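Local coordinates for protein oxidoreductase (Corynebacterium diphtheriae, PDB 3K1Y) that probably acts as an oxidoreductase of the NADPH-dependent FMN reductase family, a group of flavodoxin-like flavoproteins, at residues 30-33 with 34-37; 74-77 with 78-82; 98-101 with 102-106; 135-138 with 139-143. All blocks are in the same frame, centred on the assembly; numbering follows the deposited sequence.

Contact 1: residues 30-33 with 34-37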
# COMPACT_ATOMS: atom_id res chain seq x y z
N ILE A 30 -20.33 9.44 10.17
CA ILE A 30 -19.41 8.65 10.98
C ILE A 30 -18.45 9.60 11.68
O ILE A 30 -17.99 9.32 12.79
CB ILE A 30 -18.61 7.63 10.14
CG1 ILE A 30 -17.69 6.84 11.06
CG2 ILE A 30 -17.80 8.35 9.04
CD1 ILE A 30 -16.94 5.73 10.39
N ALA A 31 -18.18 10.73 11.04
CA ALA A 31 -17.30 11.74 11.61
C ALA A 31 -17.94 12.25 12.91
O ALA A 31 -17.26 12.40 13.92
CB ALA A 31 -17.12 12.88 10.63
N ASP A 32 -19.24 12.50 12.87
CA ASP A 32 -19.95 12.98 14.06
C ASP A 32 -19.96 11.91 15.14
O ASP A 32 -19.80 12.21 16.33
CB ASP A 32 -21.39 13.39 13.72
CG ASP A 32 -21.45 14.63 12.85
OD1 ASP A 32 -20.47 15.41 12.86
OD2 ASP A 32 -22.47 14.84 12.17
N SER A 33 -20.16 10.65 14.75
CA SER A 33 -20.17 9.58 15.72
C SER A 33 -18.82 9.53 16.39
O SER A 33 -18.73 9.37 17.61
CB SER A 33 -20.45 8.23 15.06
OG SER A 33 -21.83 8.09 14.77
N ILE A 34 -17.77 9.68 15.60
CA ILE A 34 -16.43 9.64 16.15
C ILE A 34 -16.17 10.78 17.13
O ILE A 34 -15.73 10.54 18.25
CB ILE A 34 -15.35 9.64 15.04
CG1 ILE A 34 -15.53 8.42 14.13
CG2 ILE A 34 -13.95 9.59 15.67
CD1 ILE A 34 -14.42 8.20 13.13
N SER A 35 -16.47 12.02 16.74
CA SER A 35 -16.21 13.14 17.64
C SER A 35 -17.10 13.14 18.88
O SER A 35 -16.72 13.68 19.91
CB SER A 35 -16.30 14.48 16.90
OG SER A 35 -17.43 14.53 16.06
N GLU A 36 -18.29 12.55 18.77
CA GLU A 36 -19.20 12.48 19.91
C GLU A 36 -18.60 11.51 20.93
O GLU A 36 -18.57 11.79 22.13
CB GLU A 36 -20.58 11.97 19.48
CG GLU A 36 -21.64 13.06 19.42
CD GLU A 36 -22.40 13.09 18.09
OE1 GLU A 36 -22.98 12.05 17.70
OE2 GLU A 36 -22.41 14.17 17.45
N ALA A 37 -18.12 10.38 20.44
CA ALA A 37 -17.50 9.39 21.31
C ALA A 37 -16.21 9.98 21.91
O ALA A 37 -15.89 9.74 23.08
CB ALA A 37 -17.20 8.11 20.52
O HOH W 1 -18.04 16.22 13.68

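Contact 2: residues 74-77 with 78-82. With SO4 (sulfate ion), chain J.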
# COMPACT_ATOMS: atom_id res chain seq x y z
N THR A 74 -9.12 34.18 4.44
CA THR A 74 -9.19 34.37 5.87
C THR A 74 -9.75 33.09 6.48
O THR A 74 -9.27 32.61 7.50
CB THR A 74 -10.10 35.55 6.26
OG1 THR A 74 -9.42 36.78 5.99
CG2 THR A 74 -10.47 35.50 7.73
N LYS A 75 -10.77 32.54 5.83
CA LYS A 75 -11.40 31.32 6.31
C LYS A 75 -10.43 30.14 6.44
O LYS A 75 -10.40 29.48 7.47
CB LYS A 75 -12.57 30.92 5.42
CG LYS A 75 -13.17 29.57 5.79
CD LYS A 75 -14.68 29.57 5.65
CE LYS A 75 -15.13 29.85 4.23
NZ LYS A 75 -16.62 30.06 4.20
N LEU A 76 -9.65 29.89 5.38
CA LEU A 76 -8.70 28.79 5.37
C LEU A 76 -7.57 29.03 6.38
O LEU A 76 -7.11 28.09 7.04
CB LEU A 76 -8.14 28.61 3.96
CG LEU A 76 -7.27 27.39 3.61
CD1 LEU A 76 -7.89 26.10 4.15
CD2 LEU A 76 -7.15 27.32 2.09
N GLU A 77 -7.12 30.28 6.50
CA GLU A 77 -6.06 30.60 7.45
C GLU A 77 -6.56 30.29 8.86
O GLU A 77 -5.80 29.81 9.70
CB GLU A 77 -5.67 32.08 7.36
CG GLU A 77 -4.54 32.49 8.31
CD GLU A 77 -3.20 31.83 7.97
OE1 GLU A 77 -2.68 32.06 6.85
OE2 GLU A 77 -2.68 31.07 8.81
N GLU A 78 -7.83 30.56 9.11
CA GLU A 78 -8.40 30.28 10.42
C GLU A 78 -8.49 28.77 10.67
O GLU A 78 -8.23 28.29 11.78
CB GLU A 78 -9.78 30.92 10.55
CG GLU A 78 -9.74 32.39 10.90
CD GLU A 78 -11.11 33.03 10.88
OE1 GLU A 78 -12.12 32.30 10.99
OE2 GLU A 78 -11.18 34.27 10.76
N ILE A 79 -8.85 28.03 9.63
CA ILE A 79 -8.97 26.59 9.73
C ILE A 79 -7.62 25.91 9.95
O ILE A 79 -7.47 25.13 10.88
CB ILE A 79 -9.62 26.00 8.47
CG1 ILE A 79 -11.02 26.61 8.29
CG2 ILE A 79 -9.67 24.47 8.58
CD1 ILE A 79 -11.68 26.27 6.98
N THR A 80 -6.64 26.20 9.10
CA THR A 80 -5.33 25.57 9.23
C THR A 80 -4.63 25.91 10.55
O THR A 80 -4.00 25.04 11.15
CB THR A 80 -4.38 25.94 8.05
OG1 THR A 80 -4.26 27.36 7.96
CG2 THR A 80 -4.92 25.40 6.74
N SER A 81 -4.75 27.15 11.00
CA SER A 81 -4.12 27.57 12.25
C SER A 81 -4.69 26.85 13.47
O SER A 81 -3.95 26.43 14.35
CB SER A 81 -4.26 29.08 12.45
OG SER A 81 -3.53 29.78 11.45
N ALA A 82 -6.01 26.71 13.50
CA ALA A 82 -6.67 26.02 14.60
C ALA A 82 -6.30 24.55 14.53
O ALA A 82 -6.04 23.92 15.56
CB ALA A 82 -8.19 26.21 14.52
S SO4 J . -10.94 36.72 2.10
O1 SO4 J . -9.67 36.22 2.52
O2 SO4 J . -12.01 36.17 2.87
O3 SO4 J . -10.92 38.14 2.37
O4 SO4 J . -11.15 36.34 0.73

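Contact 3: residues 98-101 with 102-106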
# COMPACT_ATOMS: atom_id res chain seq x y z
N ALA A 98 -11.34 3.54 -5.10
CA ALA A 98 -10.61 2.68 -4.17
C ALA A 98 -9.58 3.33 -3.25
O ALA A 98 -8.63 2.68 -2.81
CB ALA A 98 -9.96 1.52 -4.94
N SER A 99 -9.78 4.60 -2.93
CA SER A 99 -8.87 5.28 -2.03
C SER A 99 -9.50 6.57 -1.53
O SER A 99 -10.68 6.82 -1.76
CB SER A 99 -7.54 5.57 -2.74
OG SER A 99 -6.62 6.17 -1.85
N TYR A 100 -8.72 7.39 -0.83
CA TYR A 100 -9.26 8.65 -0.32
C TYR A 100 -9.57 9.59 -1.47
O TYR A 100 -9.03 9.44 -2.57
CB TYR A 100 -8.30 9.29 0.68
CG TYR A 100 -6.89 9.49 0.20
CD1 TYR A 100 -6.61 10.22 -0.96
CD2 TYR A 100 -5.82 9.02 0.96
CE1 TYR A 100 -5.29 10.48 -1.35
CE2 TYR A 100 -4.50 9.28 0.58
CZ TYR A 100 -4.25 10.01 -0.57
OH TYR A 100 -2.94 10.28 -0.92
N THR A 101 -10.46 10.54 -1.23
CA THR A 101 -10.87 11.49 -2.27
C THR A 101 -9.78 12.48 -2.67
O THR A 101 -8.92 12.84 -1.87
CB THR A 101 -12.11 12.29 -1.81
OG1 THR A 101 -13.20 11.40 -1.56
CG2 THR A 101 -12.52 13.26 -2.86
N GLY A 102 -9.83 12.91 -3.93
CA GLY A 102 -8.86 13.87 -4.40
C GLY A 102 -9.00 15.14 -3.57
O GLY A 102 -8.01 15.77 -3.21
N LEU A 103 -10.25 15.50 -3.26
CA LEU A 103 -10.52 16.69 -2.47
C LEU A 103 -9.94 16.56 -1.06
O LEU A 103 -9.40 17.52 -0.50
CB LEU A 103 -12.03 16.94 -2.39
CG LEU A 103 -12.49 18.15 -1.55
CD1 LEU A 103 -12.02 19.44 -2.20
CD2 LEU A 103 -14.02 18.13 -1.42
N PHE A 104 -10.05 15.36 -0.50
CA PHE A 104 -9.51 15.09 0.81
C PHE A 104 -8.00 15.30 0.69
O PHE A 104 -7.38 15.98 1.51
CB PHE A 104 -9.81 13.63 1.18
CG PHE A 104 -9.18 13.16 2.47
CD1 PHE A 104 -9.83 13.33 3.69
CD2 PHE A 104 -7.95 12.49 2.45
CE1 PHE A 104 -9.29 12.83 4.87
CE2 PHE A 104 -7.39 11.99 3.63
CZ PHE A 104 -8.07 12.15 4.85
N LYS A 105 -7.42 14.72 -0.36
CA LYS A 105 -5.98 14.82 -0.57
C LYS A 105 -5.54 16.27 -0.77
O LYS A 105 -4.50 16.69 -0.25
CB LYS A 105 -5.56 13.99 -1.79
CG LYS A 105 -4.04 13.96 -2.04
CD LYS A 105 -3.28 13.49 -0.79
CE LYS A 105 -1.88 12.97 -1.13
NZ LYS A 105 -1.02 13.96 -1.82
N MSE A 106 -6.33 17.02 -1.52
CA MSE A 106 -6.00 18.40 -1.79
C MSE A 106 -5.78 19.19 -0.51
O MSE A 106 -4.78 19.90 -0.38
CB MSE A 106 -7.10 19.05 -2.61
CG MSE A 106 -6.73 20.40 -3.19
SE MSE A 106 -8.09 20.98 -4.41
CE MSE A 106 -7.62 19.86 -5.93

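Contact 4: residues 135-138 with 139-143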
# COMPACT_ATOMS: atom_id res chain seq x y z
N VAL A 135 -8.26 0.72 2.93
CA VAL A 135 -7.90 2.04 2.44
C VAL A 135 -7.31 2.81 3.61
O VAL A 135 -6.58 3.78 3.43
CB VAL A 135 -9.13 2.82 1.91
CG1 VAL A 135 -10.11 3.09 3.05
CG2 VAL A 135 -8.67 4.12 1.29
N LEU A 136 -7.63 2.37 4.82
CA LEU A 136 -7.09 3.02 6.02
C LEU A 136 -5.59 2.78 6.16
O LEU A 136 -4.81 3.73 6.20
CB LEU A 136 -7.80 2.51 7.27
CG LEU A 136 -9.27 2.92 7.46
CD1 LEU A 136 -9.77 2.42 8.81
CD2 LEU A 136 -9.39 4.44 7.39
N ASP A 137 -5.19 1.51 6.23
CA ASP A 137 -3.79 1.17 6.42
C ASP A 137 -2.83 1.31 5.25
O ASP A 137 -1.62 1.24 5.45
CB ASP A 137 -3.66 -0.24 6.98
CG ASP A 137 -4.13 -0.33 8.40
OD1 ASP A 137 -4.00 0.69 9.12
OD2 ASP A 137 -4.62 -1.41 8.81
N TYR A 138 -3.36 1.52 4.05
CA TYR A 138 -2.51 1.65 2.88
C TYR A 138 -2.57 3.00 2.18
O TYR A 138 -1.76 3.26 1.29
CB TYR A 138 -2.86 0.54 1.88
CG TYR A 138 -2.41 -0.82 2.36
CD1 TYR A 138 -1.06 -1.12 2.46
CD2 TYR A 138 -3.33 -1.78 2.74
CE1 TYR A 138 -0.63 -2.35 2.95
CE2 TYR A 138 -2.91 -3.02 3.24
CZ TYR A 138 -1.56 -3.29 3.34
OH TYR A 138 -1.13 -4.48 3.86
N ALA A 139 -3.51 3.85 2.58
CA ALA A 139 -3.64 5.18 1.98
C ALA A 139 -3.66 6.30 3.02
O ALA A 139 -2.84 7.22 2.95
CB ALA A 139 -4.88 5.25 1.09
N LEU A 140 -4.58 6.25 3.99
CA LEU A 140 -4.66 7.31 5.01
C LEU A 140 -3.55 7.27 6.04
O LEU A 140 -2.99 8.31 6.42
CB LEU A 140 -5.99 7.29 5.75
CG LEU A 140 -7.17 7.87 4.98
CD1 LEU A 140 -7.72 6.80 4.05
CD2 LEU A 140 -8.23 8.35 5.95
N ARG A 141 -3.23 6.07 6.51
CA ARG A 141 -2.19 5.91 7.51
C ARG A 141 -0.86 6.43 6.95
O ARG A 141 -0.23 7.31 7.53
CB ARG A 141 -2.11 4.44 7.91
CG ARG A 141 -1.22 4.17 9.11
CD ARG A 141 -1.81 3.08 9.99
NE ARG A 141 -1.70 3.51 11.38
CZ ARG A 141 -2.68 3.43 12.27
NH1 ARG A 141 -3.87 2.93 11.93
NH2 ARG A 141 -2.48 3.89 13.50
N PRO A 142 -0.42 5.90 5.81
CA PRO A 142 0.86 6.39 5.27
C PRO A 142 0.88 7.91 5.12
O PRO A 142 1.91 8.54 5.34
CB PRO A 142 0.96 5.68 3.92
CG PRO A 142 0.18 4.38 4.17
CD PRO A 142 -1.03 4.89 4.93
N LEU A 143 -0.26 8.50 4.74
CA LEU A 143 -0.35 9.94 4.56
C LEU A 143 -0.17 10.70 5.87
O LEU A 143 0.60 11.66 5.94
CB LEU A 143 -1.70 10.32 3.94
CG LEU A 143 -1.92 11.83 3.73
CD1 LEU A 143 -0.88 12.37 2.77
CD2 LEU A 143 -3.33 12.09 3.19
O HOH W 2 -6.03 1.58 10.43

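Contact 1: residues 30-33 with 34-37
Ile30 and Ile34, one turn apart, carry the apolar side of this contact. Their side chains run side by side and point the same way, with CG1 of Ile30 4.1 Å from CG1 of Ile34. Ile34 places CG1 beside its backbone N and opposite the carbonyl carbon (chi1 -60°), which lays the branch back over the turn before it, across the carbonyl oxygen of Ile30.

Four successive main-chain bonds join the two segments in the i to i+4 pattern of an alpha helix: Ile34 N to Ile30 O at 2.8 Å, Ser35 N to Ala31 O at 3.0 Å, and the corresponding pairs Glu36 with Asp32 and Ala37 with Ser33. Helix 26-44, to which all eight residues belong, is the connection in the beta-alpha-beta unit formed with strands 12-18 and 49-55. Ile34 rests on Ile122 and Ala124 of the sheet, while Ser33 and Ala37 meet Ile175 of helix 165-188.

The polar side chains are spread over other sides of the helix. Ser35, against Leu14 and Val16 of strand 12-18, turns its hydroxyl toward the preceding turn (chi1 45°), its OG 3.0 Å from Ala31 O. A water bridges the same OG to Asp32, donating to OD1 over 2.7 Å, and Asp32 OD1 also forms a salt bridge with Arg28. Glu36 folds its carboxylate back against the Asp32 carbonyl; Asp32 OD1 and Glu36 OE2 stay 5.1 Å apart.

Contact 2: residues 74-77 with 78-82
Thr74 and Glu78 run side by side along the first turns of helix 74-85, a surface helix of this flavodoxin-like alpha/beta fold. The Glu78 chain extends beyond CG and carries OE2 to 3.3 Å from the methyl CG2 of Thr74, while its CG passes over Thr74 O. A sulfate ion, probably from the crystallisation liquor, sits at the helix start, where Thr74 N donates to its O1 over 2.9 Å; an anion at this end is consistent with a favourable interaction with the helix dipole.

Lys75 and Ile79 also point the same way, and the aliphatic part of the lysine does the touching: CG is 3.8 Å from Ile79 CD1. Both residues lie against Leu59. On the next flank Leu76 and Thr80 slant across each other, CD1 of the leucine coming to 4.0 Å from CG2 of the threonine. Thr80 holds its hydroxyl between its own N and carbonyl carbon (chi1 56°), from where OG1 donates to Leu76 O over 3.1 Å. That oxygen already accepts the almost straight bond from Thr80 N, so a single residue grips it twice.

Glu77 bends at chi2 and returns its carboxylate toward the following turn, OE2 lying 3.1 Å from Ser81 OG. Ser81 also grips one carbonyl oxygen twice: its N and OG approach Glu77 O from opposite faces of the carbonyl plane, with OG the nearer at 2.9 Å.

Contact 3: residues 98-101 with 102-106
Tyr100 meets Phe104 and Lys105 where the loop after strand 88-94 enters helix 102-110 of the flavodoxin-like fold. Tyr100 CB lies 3.7 Å from Phe104 CD2. With CG between the backbone N and the carbonyl carbon (chi1 53°), the phenol ring is turned toward the Lys105 side chain, and its plane is inclined at 36° to that of Phe104, centroids 5.7 Å apart. Lys105 slants across the phenol with its aliphatic chain, Lys105 CB coming to 3.5 Å from Tyr100 CE1 and Lys105 CD to 3.6 Å from Tyr100 CZ. The ammonium group ends beyond the tyrosine, in a salt bridge with Asp109 and in hydrogen bonds to Phe96 O and Tyr100 O of the second subunit, so this helix start belongs to a subunit interface.

Thr101 takes the N-cap position, although its side chain makes no capping bond. Its methyl faces the first turn instead, CG2 lying 3.7 Å from Leu103 CB, and its main-chain N is hydrogen-bonded to Thr93 OG1. The carbonyl provides the first-turn bond: Lys105 N donates to Thr101 O over 2.8 Å with an N-H...O angle of 163°, while Phe104 CB closes on the same oxygen at 3.3 Å.

Contact 4: residues 135-138 with 139-143
Val135 CG2 is the apolar centre, 4.0 Å from both Ala139 CB and Leu140 CD1. A chi1 of 64° puts CG1 of the valine between N and the carbonyl carbon and leaves CG2 anti to N; Leu140 slants across it with CD1 near Val135 O. Leu136 and Leu140 meet more loosely at the ends of their chains. Val135 and Leu136 meet the sheet at Ala125 and Phe157, Leu140 at Ile123; Leu140 also touches Phe104 of helix 102-110, and Ala139 turns to the loop at Ser99 and Tyr100.

The backbone around this centre departs from a regular alpha helix. Leu140 N donates to Val135 O over 3.2 Å and Arg141 N to Leu136 O over 2.8 Å, both spanning five residues as in a pi-type turn; Ala139 N adds a weak bond to Val135 O. Pro142 has no N-H to offer the turn before, and the helix is kinked there, with CG packed 3.6 Å from Tyr138 O. Tyr138 reaches outward to meet Tyr138 of the fourth subunit, and Pro142 packs on Tyr138 of the third.

At the polar edge Asp137 OD1 sits at the guanidinium edge, 3.6 Å from Arg141 NH1, with the carboxylate and guanidinium planes 50° apart. A water donates to Asp137 OD1 over 2.6 Å and weakly accepts from Arg141 NH1. The long salt bridge is supplemented by this water, and the hydrogen bond from Arg141 NH2 to Val152 O probably does more to fix the guanidinium.

Overall arrangement
From the N terminus the contacts follow one another in series, none nested or crossing; contacts 1, 2 and 4 each lie within one helix, and contact 3 joins a loop to a helix start. Contact 1 lies in the connection between strands 12-18 and 49-55, contact 2 on the surface helix preceding strand 88-94, contact 3 where that strand's loop enters helix 102-110, and contact 4 in the connection between strands 120-127 and 150-159. Contacts 3 and 4 touch: Ser99 CA is 3.5 Å from Val135 CG2, and their centres lie about 11 Å apart. Contact 1 sits across the chain's centre from both, about 20 Å away between centres. Other subunits of the tetramer reach contacts 3 and 4.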